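Local coordinates for protein Exo-beta-1,3-galactanase (Bifidobacterium bifidum, PDB 5FLW) that probably hydrolyses beta-1,3-galactan from the chain end, releasing galactose, as a putative exo-beta-1,3-galactanase of glycoside hydrolase family 43, at residues 109-114 with 170-175; 150-155 with 160-165; 191-194 with 199-202. All coordinates share one frame; numbering follows the deposited sequence. Where two conformers were deposited one is given.

The three contacts follow successive blades of the five-bladed beta-propeller expected of family 43. Contact 1 joins two blades, 80-129 and 139-179, through a few apolar side chains and no hydrogen bond. Contact 2 is the central hairpin of the second of these blades, where backbone bonds are joined by buried polar groups. Contact 3 is the first hairpin of the next blade, with a sparser set of backbone bonds and mainly apolar and aromatic packing. All are largely buried, though Leu170 in contact 1 and Leu199 in contact 3 are partly exposed. Contacts 1 and 2 meet where Asp175 OD1 accepts a hydrogen bond from His161 ND1; Met152 and Ile162 of contact 2 pack on contact 3.

Contact 1: 109-114 with 170-175; sequences AHIGVA and LTIVED
Ile111 and Ile172 meet methyl to methyl, CD1 of Ile111 lying 4.0 Å from CD1 of Ile172, and the two side chains cross at about a right angle. In both residues CG1 stands beside the backbone N, and the extended second torsion (chi2 164° in Ile111, 168° in Ile172) points each CD1 at the other residue. The second apolar pair is looser: Val113 CG1 is 4.4 Å from Leu170 CD2. Leu170, in the loop leading into strand 172-179, brings only its branched end near.

Val113 also packs against backbone. Both its methyls face Leu170 O, CG2 at 3.9 Å and CG1 at 4.0 Å, a van der Waals approach with no donor involved.

No hydrogen bond links 109-114 to 170-175. Each segment makes backbone hydrogen bonds inside its own blade, Gly112 with Ile99 and Val113 with Gln126 on one side, and probably Val173 N to Arg164 O on the other. Val96 touches both Val113 and Leu170, and Trp131 packs on Ile172. The chemistry is that of a small blade-to-blade contact in a propeller, which joins the two blades here by apolar packing without a hydrogen bond and is largely buried, although Leu170 is partly exposed.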
ATOM      1  N   ALA A 109      -1.742  -6.281  16.046  1.00 10.41           N
ATOM      2  CA  ALA A 109      -0.663  -5.686  15.266  1.00 10.34           C
ATOM      3  C   ALA A 109       0.295  -6.750  14.690  1.00 11.04           C
ATOM      4  O   ALA A 109       1.503  -6.759  14.963  1.00 11.87           O
ATOM      5  CB  ALA A 109       0.057  -4.623  16.099  1.00 11.43           C
ATOM      6  N   HIS A 110      -0.253  -7.637  13.855  1.00  9.05           N
ATOM      7  CA  HIS A 110       0.543  -8.669  13.191  1.00  9.67           C
ATOM      8  C   HIS A 110       0.506  -8.497  11.670  1.00 10.35           C
ATOM      9  O   HIS A 110      -0.320  -7.760  11.115  1.00 10.70           O
ATOM     10  CB  HIS A 110      -0.008 -10.072  13.483  1.00  8.60           C
ATOM     11  CG  HIS A 110       0.472 -10.680  14.768  1.00  8.96           C
ATOM     12  ND1 HIS A 110       0.344 -10.047  15.986  1.00 11.18           N
ATOM     13  CD2 HIS A 110       1.014 -11.895  15.028  1.00 10.05           C
ATOM     14  CE1 HIS A 110       0.807 -10.840  16.940  1.00 13.09           C
ATOM     15  NE2 HIS A 110       1.238 -11.957  16.383  1.00 10.35           N
ATOM     16  N   ILE A 111       1.401  -9.236  10.997  1.00 10.21           N
ATOM     17  CA  ILE A 111       1.344  -9.459   9.553  1.00 10.32           C
ATOM     18  C   ILE A 111       0.754 -10.850   9.333  1.00 11.58           C
ATOM     19  O   ILE A 111       1.238 -11.828   9.916  1.00 12.09           O
ATOM     20  CB  ILE A 111       2.755  -9.398   8.923  1.00 11.06           C
ATOM     21  CG1 ILE A 111       3.420  -8.025   9.160  1.00 13.60           C
ATOM     22  CG2 ILE A 111       2.702  -9.741   7.425  1.00 10.78           C
ATOM     23  CD1 ILE A 111       4.938  -7.962   8.931  1.00 11.06           C
ATOM     24  N   GLY A 112      -0.279 -10.953   8.496  1.00 10.80           N
ATOM     25  CA  GLY A 112      -0.768 -12.247   8.025  1.00 10.76           C
ATOM     26  C   GLY A 112      -0.171 -12.586   6.666  1.00  9.58           C
ATOM     27  O   GLY A 112       0.064 -11.693   5.846  1.00 11.58           O
ATOM     28  N   VAL A 113       0.100 -13.878   6.447  1.00 10.15           N
ATOM     29  CA  VAL A 113       0.730 -14.381   5.223  1.00 12.41           C
ATOM     30  C   VAL A 113      -0.190 -15.436   4.600  1.00 12.15           C
ATOM     31  O   VAL A 113      -0.608 -16.380   5.287  1.00 11.09           O
ATOM     32  CB  VAL A 113       2.128 -14.980   5.508  1.00 10.32           C
ATOM     33  CG1 VAL A 113       2.758 -15.495   4.233  1.00 11.42           C
ATOM     34  CG2 VAL A 113       3.050 -13.957   6.158  1.00 12.31           C
ATOM     35  N   ALA A 114      -0.500 -15.270   3.296  1.00 11.07           N
ATOM     36  CA  ALA A 114      -1.272 -16.227   2.495  1.00 13.94           C
ATOM     37  C   ALA A 114      -0.553 -16.457   1.158  1.00 12.26           C
ATOM     38  O   ALA A 114       0.241 -15.620   0.712  1.00 13.74           O
ATOM     39  CB  ALA A 114      -2.714 -15.742   2.236  1.00 10.24           C
ATOM     40  N   LEU A 170       8.123 -15.996   2.611  1.00 11.76           N
ATOM     41  CA  LEU A 170       7.100 -16.376   3.595  1.00 12.92           C
ATOM     42  C   LEU A 170       7.346 -15.811   4.996  1.00 14.23           C
ATOM     43  O   LEU A 170       6.434 -15.850   5.839  1.00 11.74           O
ATOM     44  CB  LEU A 170       6.986 -17.899   3.711  1.00 13.98           C
ATOM     45  CG  LEU A 170       6.624 -18.644   2.424  1.00 13.96           C
ATOM     46  CD1 LEU A 170       6.591 -20.128   2.710  1.00 15.22           C
ATOM     47  CD2 LEU A 170       5.311 -18.159   1.881  1.00 12.70           C
ATOM     48  N   THR A 171       8.556 -15.304   5.264  1.00 12.40           N
ATOM     49  CA  THR A 171       8.868 -14.712   6.561  1.00 10.50           C
ATOM     50  C   THR A 171       9.966 -13.656   6.393  1.00 12.10           C
ATOM     51  O   THR A 171      10.433 -13.394   5.283  1.00 13.10           O
ATOM     52  CB  THR A 171       9.190 -15.789   7.604  1.00 11.51           C
ATOM     53  OG1 THR A 171       9.174 -15.175   8.896  1.00 12.23           O
ATOM     54  CG2 THR A 171      10.550 -16.436   7.333  1.00 10.49           C
ATOM     55  N   ILE A 172      10.341 -13.022   7.517  1.00 13.54           N
ATOM     56  CA  ILE A 172      11.274 -11.897   7.572  1.00 13.74           C
ATOM     57  C   ILE A 172      12.602 -12.375   8.148  1.00 13.17           C
ATOM     58  O   ILE A 172      12.624 -13.108   9.144  1.00 14.65           O
ATOM     59  CB  ILE A 172      10.685 -10.813   8.487  1.00 16.47           C
ATOM     60  CG1 ILE A 172       9.363 -10.307   7.928  1.00 15.54           C
ATOM     61  CG2 ILE A 172      11.684  -9.668   8.713  1.00 14.83           C
ATOM     62  CD1 ILE A 172       8.624  -9.453   8.997  1.00 14.76           C
ATOM     63  N   VAL A 173      13.703 -11.932   7.539  1.00 14.79           N
ATOM     64  CA  VAL A 173      15.042 -12.355   7.941  1.00 12.18           C
ATOM     65  C   VAL A 173      15.950 -11.192   8.333  1.00 18.94           C
ATOM     66  O   VAL A 173      17.048 -11.438   8.856  1.00 15.66           O
ATOM     67  CB  VAL A 173      15.731 -13.257   6.877  1.00 16.36           C
ATOM     68  CG1 VAL A 173      14.892 -14.520   6.562  1.00 17.58           C
ATOM     69  CG2 VAL A 173      16.061 -12.486   5.608  1.00 17.32           C
ATOM     70  N   GLU A 174      15.536  -9.937   8.126  1.00 16.42           N
ATOM     71  CA  GLU A 174      16.406  -8.820   8.468  1.00 14.98           C
ATOM     72  C   GLU A 174      15.597  -7.553   8.714  1.00 12.69           C
ATOM     73  O   GLU A 174      14.682  -7.232   7.952  1.00 14.49           O
ATOM     74  CB  GLU A 174      17.454  -8.553   7.378  1.00 13.91           C
ATOM     75  CG  GLU A 174      18.467  -7.503   7.780  1.00 17.27           C
ATOM     76  CD  GLU A 174      19.272  -6.982   6.616  1.00 16.65           C
ATOM     77  OE1 GLU A 174      19.205  -7.586   5.519  1.00 20.42           O
ATOM     78  OE2 GLU A 174      19.969  -5.963   6.799  1.00 19.93           O
ATOM     79  N   ASP A 175      15.957  -6.836   9.776  1.00 13.66           N
ATOM     80  CA  ASP A 175      15.413  -5.495  10.047  1.00 15.03           C
ATOM     81  C   ASP A 175      16.370  -4.527   9.341  1.00 16.43           C
ATOM     82  O   ASP A 175      17.419  -4.155   9.870  1.00 17.16           O
ATOM     83  CB  ASP A 175      15.285  -5.286  11.559  1.00 15.61           C
ATOM     84  CG  ASP A 175      14.496  -4.038  11.953  1.00 20.46           C
ATOM     85  OD1 ASP A 175      13.844  -3.394  11.094  1.00 19.19           O
ATOM     86  OD2 ASP A 175      14.486  -3.742  13.166  1.00 16.50           O
TER

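Contact 2: 150-155 with 160-165; sequences YIMSED and THIYRL
Strands 150-155 and 160-165 run antiparallel at 156°, with Ile151-Tyr163 and Ser153-His161 as hydrogen-bonded pairs; the bond from Tyr163 N to Ile151 O measures 2.8 Å.

Ile151, Ser153, His161 and Tyr163 share one face. His161 NE2 donates to Asp155 OD2 at 2.8 Å and 165°, using the anti lone pair of the carboxylate, which lies nearly coplanar with the imidazole (14°). Asp155 OD2 also accepts from His158 ND1, and the opposite ring nitrogen, His161 ND1, bonds Asp175 OD1, fixing the ring's rotation at both ends. The rings of His161 and Tyr163 lie in nearly parallel, slipped planes, with His161 CB over the centre of the Tyr163 ring and Tyr163 OH over the imidazole. A water bridges Tyr163 OH and Ser153 OG, 2.7 Å from each, and Ser136 also bonds that serine hydroxyl.

On the other face the Tyr150 ring crosses the aliphatic part of Arg164 at a slant, Tyr150 CE2 to Arg164 CB 3.7 Å, and Tyr150 CD2 meets Ile162 CG2 at 3.7 Å. Arg164 NE forms a salt bridge with Glu174 OE1.

A histidine held between two aspartates would probably carry positive charge, which would offset the charge of the two aspartates, of which Asp155 is buried, in the middle hairpin of this propeller blade.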
ATOM      1  N   TYR A 150      10.775  -7.005   0.107  1.00 14.87           N
ATOM      2  CA  TYR A 150      10.733  -6.259   1.352  1.00 16.84           C
ATOM      3  C   TYR A 150       9.295  -5.962   1.727  1.00 14.51           C
ATOM      4  O   TYR A 150       8.441  -5.706   0.862  1.00 14.13           O
ATOM      5  CB  TYR A 150      11.473  -4.905   1.226  1.00 12.96           C
ATOM      6  CG  TYR A 150      12.900  -5.098   0.824  1.00 14.60           C
ATOM      7  CD1 TYR A 150      13.271  -5.183  -0.519  1.00 16.83           C
ATOM      8  CD2 TYR A 150      13.899  -5.230   1.797  1.00 15.10           C
ATOM      9  CE1 TYR A 150      14.620  -5.406  -0.890  1.00 15.93           C
ATOM     10  CE2 TYR A 150      15.234  -5.442   1.443  1.00 15.36           C
ATOM     11  CZ  TYR A 150      15.602  -5.528   0.109  1.00 15.20           C
ATOM     12  OH  TYR A 150      16.935  -5.741  -0.182  1.00 18.27           O
ATOM     13  N   ILE A 151       9.052  -5.962   3.029  1.00 11.98           N
ATOM     14  CA  ILE A 151       7.801  -5.470   3.570  0.52 12.82           C
ATOM     15  C   ILE A 151       8.113  -4.283   4.483  1.00 12.91           C
ATOM     16  O   ILE A 151       9.001  -4.363   5.344  1.00 13.28           O
ATOM     17  CB  ILE A 151       6.991  -6.595   4.252  0.52 12.51           C
ATOM     18  CG1 ILE A 151       5.636  -6.078   4.747  0.52 15.62           C
ATOM     19  CG2 ILE A 151       7.766  -7.230   5.375  0.52 12.39           C
ATOM     20  CD1 ILE A 151       4.670  -7.183   5.063  0.52 10.36           C
ATOM     21  N   MET A 152       7.411  -3.169   4.254  1.00 11.11           N
ATOM     22  CA  MET A 152       7.528  -2.010   5.127  1.00 12.18           C
ATOM     23  C   MET A 152       6.425  -2.101   6.161  1.00 13.48           C
ATOM     24  O   MET A 152       5.302  -2.507   5.840  1.00 13.78           O
ATOM     25  CB  MET A 152       7.427  -0.686   4.350  1.00 13.09           C
ATOM     26  CG  MET A 152       8.473  -0.507   3.244  1.00 12.31           C
ATOM     27  SD  MET A 152       8.025  -1.238   1.636  1.00 16.03           S
ATOM     28  CE  MET A 152       6.836  -0.019   1.022  1.00 12.32           C
ATOM     29  N   SER A 153       6.738  -1.727   7.403  1.00 10.83           N
ATOM     30  CA  SER A 153       5.846  -2.045   8.519  1.00 13.00           C
ATOM     31  C   SER A 153       5.922  -0.954   9.578  1.00 11.37           C
ATOM     32  O   SER A 153       6.963  -0.798  10.229  1.00 12.29           O
ATOM     33  CB  SER A 153       6.244  -3.399   9.150  1.00 12.31           C
ATOM     34  OG  SER A 153       5.591  -3.607  10.404  1.00 12.41           O
ATOM     35  N   GLU A 154       4.808  -0.259   9.811  1.00 11.81           N
ATOM     36  CA  GLU A 154       4.778   0.785  10.831  1.00 10.39           C
ATOM     37  C   GLU A 154       4.654   0.162  12.220  1.00  9.83           C
ATOM     38  O   GLU A 154       3.756  -0.651  12.473  1.00 11.68           O
ATOM     39  CB  GLU A 154       3.633   1.771  10.573  1.00  9.94           C
ATOM     40  CG  GLU A 154       3.735   3.071  11.396  1.00 12.51           C
ATOM     41  CD  GLU A 154       3.098   2.988  12.786  1.00 16.47           C
ATOM     42  OE1 GLU A 154       2.042   2.330  12.926  1.00 14.31           O
ATOM     43  OE2 GLU A 154       3.652   3.584  13.747  1.00 14.80           O
ATOM     44  N   ASP A 155       5.559   0.561  13.117  1.00 11.46           N
ATOM     45  CA  ASP A 155       5.700  -0.001  14.460  1.00 12.03           C
ATOM     46  C   ASP A 155       5.683   1.176  15.432  1.00 13.41           C
ATOM     47  O   ASP A 155       6.667   1.934  15.510  1.00 11.57           O
ATOM     48  CB  ASP A 155       7.014  -0.789  14.499  1.00 13.20           C
ATOM     49  CG  ASP A 155       7.488  -1.166  15.899  1.00 10.94           C
ATOM     50  OD1 ASP A 155       6.864  -0.829  16.929  1.00 12.61           O
ATOM     51  OD2 ASP A 155       8.577  -1.817  15.948  1.00 14.11           O
ATOM     52  N   THR A 160       9.097   3.156  11.370  1.00 13.95           N
ATOM     53  CA  THR A 160       8.614   2.333  10.270  1.00 12.89           C
ATOM     54  C   THR A 160       9.790   1.529   9.714  1.00 15.49           C
ATOM     55  O   THR A 160      10.833   2.106   9.357  1.00 13.16           O
ATOM     56  CB  THR A 160       7.888   3.177   9.228  1.00 11.53           C
ATOM     57  OG1 THR A 160       6.771   3.800   9.884  1.00 15.26           O
ATOM     58  CG2 THR A 160       7.389   2.317   8.058  1.00 14.47           C
ATOM     59  N   HIS A 161       9.634   0.193   9.723  1.00 14.02           N
ATOM     60  CA  HIS A 161      10.680  -0.732   9.315  1.00 13.80           C
ATOM     61  C   HIS A 161      10.636  -0.975   7.815  1.00 13.10           C
ATOM     62  O   HIS A 161       9.568  -0.981   7.193  1.00 13.49           O
ATOM     63  CB  HIS A 161      10.502  -2.109   9.967  1.00 13.03           C
ATOM     64  CG  HIS A 161      10.553  -2.103  11.463  1.00 15.67           C
ATOM     65  ND1 HIS A 161      11.677  -2.463  12.174  1.00 16.43           N
ATOM     66  CD2 HIS A 161       9.605  -1.806  12.384  1.00 11.66           C
ATOM     67  CE1 HIS A 161      11.422  -2.386  13.470  1.00 15.13           C
ATOM     68  NE2 HIS A 161      10.176  -1.975  13.625  1.00 13.72           N
ATOM     69  N   ILE A 162      11.808  -1.253   7.258  1.00 14.78           N
ATOM     70  CA  ILE A 162      11.958  -2.008   6.018  1.00 12.30           C
ATOM     71  C   ILE A 162      12.491  -3.371   6.438  1.00 15.85           C
ATOM     72  O   ILE A 162      13.588  -3.466   7.006  1.00 14.75           O
ATOM     73  CB  ILE A 162      12.928  -1.329   5.037  1.00 14.10           C
ATOM     74  CG1 ILE A 162      12.445   0.093   4.677  1.00 13.35           C
ATOM     75  CG2 ILE A 162      13.118  -2.212   3.802  1.00 13.77           C
ATOM     76  CD1 ILE A 162      13.387   0.894   3.800  1.00 14.90           C
ATOM     77  N   TYR A 163      11.696  -4.421   6.220  1.00 13.93           N
ATOM     78  CA  TYR A 163      12.066  -5.787   6.564  1.00 12.67           C
ATOM     79  C   TYR A 163      12.378  -6.563   5.289  1.00 14.21           C
ATOM     80  O   TYR A 163      11.579  -6.542   4.344  1.00 14.20           O
ATOM     81  CB  TYR A 163      10.889  -6.480   7.235  1.00 13.00           C
ATOM     82  CG  TYR A 163      10.566  -6.053   8.646  1.00 13.44           C
ATOM     83  CD1 TYR A 163      11.555  -6.033   9.645  1.00 13.38           C
ATOM     84  CD2 TYR A 163       9.250  -5.743   9.004  1.00 11.68           C
ATOM     85  CE1 TYR A 163      11.228  -5.678  10.962  1.00 14.24           C
ATOM     86  CE2 TYR A 163       8.925  -5.378  10.299  1.00  9.93           C
ATOM     87  CZ  TYR A 163       9.905  -5.358  11.269  1.00 11.43           C
ATOM     88  OH  TYR A 163       9.575  -4.997  12.544  1.00 12.43           O
ATOM     89  N   ARG A 164      13.504  -7.271   5.266  1.00 13.25           N
ATOM     90  CA  ARG A 164      13.826  -8.119   4.125  1.00 13.85           C
ATOM     91  C   ARG A 164      13.202  -9.501   4.316  1.00 16.11           C
ATOM     92  O   ARG A 164      13.286 -10.080   5.402  1.00 15.25           O
ATOM     93  CB  ARG A 164      15.333  -8.233   3.893  1.00 16.46           C
ATOM     94  CG  ARG A 164      15.719  -9.015   2.626  1.00 18.14           C
ATOM     95  CD  ARG A 164      17.179  -8.841   2.266  1.00 20.87           C
ATOM     96  NE  ARG A 164      18.066  -9.177   3.388  1.00 31.15           N
ATOM     97  CZ  ARG A 164      18.652 -10.363   3.577  1.00 40.52           C
ATOM     98  NH1 ARG A 164      18.457 -11.349   2.704  1.00 41.97           N
ATOM     99  NH2 ARG A 164      19.454 -10.563   4.630  1.00 23.94           N
ATOM    100  N   LEU A 165      12.587 -10.018   3.251  1.00 12.96           N
ATOM    101  CA  LEU A 165      11.954 -11.324   3.287  1.00 14.12           C
ATOM    102  C   LEU A 165      12.978 -12.420   3.003  1.00 17.01           C
ATOM    103  O   LEU A 165      13.969 -12.212   2.279  1.00 14.93           O
ATOM    104  CB  LEU A 165      10.872 -11.394   2.207  1.00 15.15           C
ATOM    105  CG  LEU A 165       9.685 -10.444   2.403  1.00 14.60           C
ATOM    106  CD1 LEU A 165       8.906 -10.230   1.091  1.00 16.32           C
ATOM    107  CD2 LEU A 165       8.760 -10.997   3.475  1.00 15.09           C
TER
HETATM  108  O   HOH W   1       6.958  -4.171  12.669  1.00 11.47           O

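Contact 3: 191-194 with 199-202; sequences PTII and LYYW
Ile193 packs closely against the indole of Trp202, its CG1 3.8 Å from Trp202 CG. Its CD1 lies over one face of the ring, 4.2 Å from the centroid of the five-membered ring of Trp202. This is a CH-pi contact, 18° off the ring normal. With CG of Trp202 anti to the backbone N, the indole extends back along 191-194, where Pro191 CB approaches Trp202 NE1 at 3.8 Å. Trp227 and Trp230 each meet the indole edge-to-face, and Ile162 of the preceding blade packs on both Trp202 and Ile193.

The other face is tight as well. Ile194 puts CG1 between its backbone N and carbonyl carbon (chi1 62°), and a second bend at chi2 swings CD1 to within 3.6 Å of Tyr201 CD1; Ile285 of the following blade touches both side chains. These are the first two strands of a four-stranded antiparallel propeller blade, here at 160°, with Ile194 and Tyr201 as the hydrogen-bonded pair. Tyr201 N gives Ile194 O a nearly straight bond of 2.8 Å, and Ile194 N returns a bond to Tyr201 O.

Toward Tyr200 and Leu199 the packing thins. Ile193 CG2 comes no nearer than 4.4 Å to Tyr200 CD1, and the tyrosine hydroxyl turns elsewhere, to Asp144 OD2. Leu199 is partly exposed to solvent, and its side chain makes no contact with 191-194.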
ATOM      1  N   PRO A 191       3.080   3.174   4.181  1.00 12.13           N
ATOM      2  CA  PRO A 191       4.328   3.292   3.415  1.00 11.96           C
ATOM      3  C   PRO A 191       4.220   2.758   1.990  1.00 12.26           C
ATOM      4  O   PRO A 191       3.518   1.770   1.714  1.00 12.05           O
ATOM      5  CB  PRO A 191       5.313   2.432   4.232  1.00 12.13           C
ATOM      6  CG  PRO A 191       4.433   1.403   4.892  1.00 11.97           C
ATOM      7  CD  PRO A 191       3.194   2.190   5.279  1.00 12.27           C
ATOM      8  N   THR A 192       5.002   3.393   1.102  1.00 12.52           N
ATOM      9  CA  THR A 192       5.193   2.926  -0.267  1.00 13.50           C
ATOM     10  C   THR A 192       6.582   3.378  -0.732  1.00 13.92           C
ATOM     11  O   THR A 192       7.027   4.473  -0.372  1.00 15.70           O
ATOM     12  CB  THR A 192       4.048   3.424  -1.183  1.00 14.07           C
ATOM     13  OG1 THR A 192       4.270   2.976  -2.531  1.00 14.48           O
ATOM     14  CG2 THR A 192       3.899   4.938  -1.130  1.00 13.88           C
ATOM     15  N   ILE A 193       7.276   2.522  -1.503  1.00 13.26           N
ATOM     16  CA  ILE A 193       8.628   2.808  -1.984  1.00 15.17           C
ATOM     17  C   ILE A 193       8.722   2.513  -3.475  1.00 16.76           C
ATOM     18  O   ILE A 193       8.262   1.466  -3.943  1.00 15.81           O
ATOM     19  CB  ILE A 193       9.710   1.985  -1.219  1.00 16.19           C
ATOM     20  CG1 ILE A 193       9.802   2.438   0.248  1.00 17.35           C
ATOM     21  CG2 ILE A 193      11.114   2.082  -1.889  1.00 15.74           C
ATOM     22  CD1 ILE A 193      10.747   1.632   1.132  1.00 14.22           C
ATOM     23  N   ILE A 194       9.398   3.404  -4.201  1.00 15.79           N
ATOM     24  CA  ILE A 194       9.775   3.181  -5.594  1.00 15.46           C
ATOM     25  C   ILE A 194      11.270   3.459  -5.715  1.00 17.20           C
ATOM     26  O   ILE A 194      11.913   3.983  -4.797  1.00 17.31           O
ATOM     27  CB  ILE A 194       8.968   4.016  -6.637  1.00 16.75           C
ATOM     28  CG1 ILE A 194       9.159   5.531  -6.441  1.00 21.10           C
ATOM     29  CG2 ILE A 194       7.483   3.644  -6.633  1.00 17.40           C
ATOM     30  CD1 ILE A 194      10.339   6.126  -7.149  1.00 25.83           C
ATOM     31  N   LEU A 199      18.104   5.599  -6.907  1.00 21.70           N
ATOM     32  CA  LEU A 199      17.661   6.290  -5.698  1.00 21.01           C
ATOM     33  C   LEU A 199      16.293   5.745  -5.294  1.00 20.43           C
ATOM     34  O   LEU A 199      15.388   5.660  -6.132  1.00 20.59           O
ATOM     35  CB  LEU A 199      17.544   7.796  -5.934  1.00 21.96           C
ATOM     36  CG  LEU A 199      17.384   8.671  -4.695  1.00 21.38           C
ATOM     37  CD1 LEU A 199      18.689   8.695  -3.917  1.00 24.45           C
ATOM     38  CD2 LEU A 199      16.962  10.064  -5.057  1.00 21.83           C
ATOM     39  N   TYR A 200      16.148   5.382  -4.012  1.00 19.27           N
ATOM     40  CA  TYR A 200      14.871   4.926  -3.457  1.00 17.70           C
ATOM     41  C   TYR A 200      14.082   6.123  -2.938  1.00 18.98           C
ATOM     42  O   TYR A 200      14.646   7.031  -2.318  1.00 20.97           O
ATOM     43  CB  TYR A 200      15.111   3.962  -2.294  1.00 17.36           C
ATOM     44  CG  TYR A 200      15.917   2.726  -2.648  1.00 18.64           C
ATOM     45  CD1 TYR A 200      15.300   1.614  -3.219  1.00 17.38           C
ATOM     46  CD2 TYR A 200      17.304   2.672  -2.414  1.00 18.53           C
ATOM     47  CE1 TYR A 200      16.030   0.484  -3.543  1.00 19.35           C
ATOM     48  CE2 TYR A 200      18.044   1.544  -2.738  1.00 20.05           C
ATOM     49  CZ  TYR A 200      17.403   0.450  -3.309  1.00 20.89           C
ATOM     50  OH  TYR A 200      18.123  -0.688  -3.633  1.00 21.23           O
ATOM     51  N   TYR A 201      12.781   6.129  -3.206  1.00 17.36           N
ATOM     52  CA  TYR A 201      11.878   7.162  -2.710  1.00 18.05           C
ATOM     53  C   TYR A 201      10.835   6.459  -1.847  1.00 17.36           C
ATOM     54  O   TYR A 201      10.178   5.530  -2.312  1.00 17.08           O
ATOM     55  CB  TYR A 201      11.180   7.917  -3.852  1.00 17.27           C
ATOM     56  CG  TYR A 201      12.095   8.704  -4.811  1.00 21.88           C
ATOM     57  CD1 TYR A 201      12.973   8.048  -5.672  1.00 19.12           C
ATOM     58  CD2 TYR A 201      12.022  10.101  -4.885  1.00 18.56           C
ATOM     59  CE1 TYR A 201      13.795   8.762  -6.561  1.00 23.55           C
ATOM     60  CE2 TYR A 201      12.827  10.827  -5.762  1.00 19.81           C
ATOM     61  CZ  TYR A 201      13.717  10.154  -6.598  1.00 25.41           C
ATOM     62  OH  TYR A 201      14.513  10.869  -7.489  1.00 23.17           O
ATOM     63  N   TRP A 202      10.703   6.907  -0.597  1.00 15.21           N
ATOM     64  CA  TRP A 202       9.839   6.305   0.413  1.00 15.69           C
ATOM     65  C   TRP A 202       8.833   7.363   0.855  1.00 22.77           C
ATOM     66  O   TRP A 202       9.221   8.400   1.408  1.00 16.90           O
ATOM     67  CB  TRP A 202      10.726   5.870   1.588  1.00 15.60           C
ATOM     68  CG  TRP A 202      10.090   5.216   2.782  1.00 16.39           C
ATOM     69  CD1 TRP A 202       8.753   5.005   3.028  1.00 17.89           C
ATOM     70  CD2 TRP A 202      10.792   4.692   3.927  1.00 15.25           C
ATOM     71  NE1 TRP A 202       8.587   4.381   4.251  1.00 18.54           N
ATOM     72  CE2 TRP A 202       9.821   4.173   4.819  1.00 18.32           C
ATOM     73  CE3 TRP A 202      12.151   4.598   4.277  1.00 17.30           C
ATOM     74  CZ2 TRP A 202      10.171   3.589   6.051  1.00 15.27           C
ATOM     75  CZ3 TRP A 202      12.499   4.003   5.493  1.00 18.21           C
ATOM     76  CH2 TRP A 202      11.509   3.494   6.359  1.00 17.58           C
TER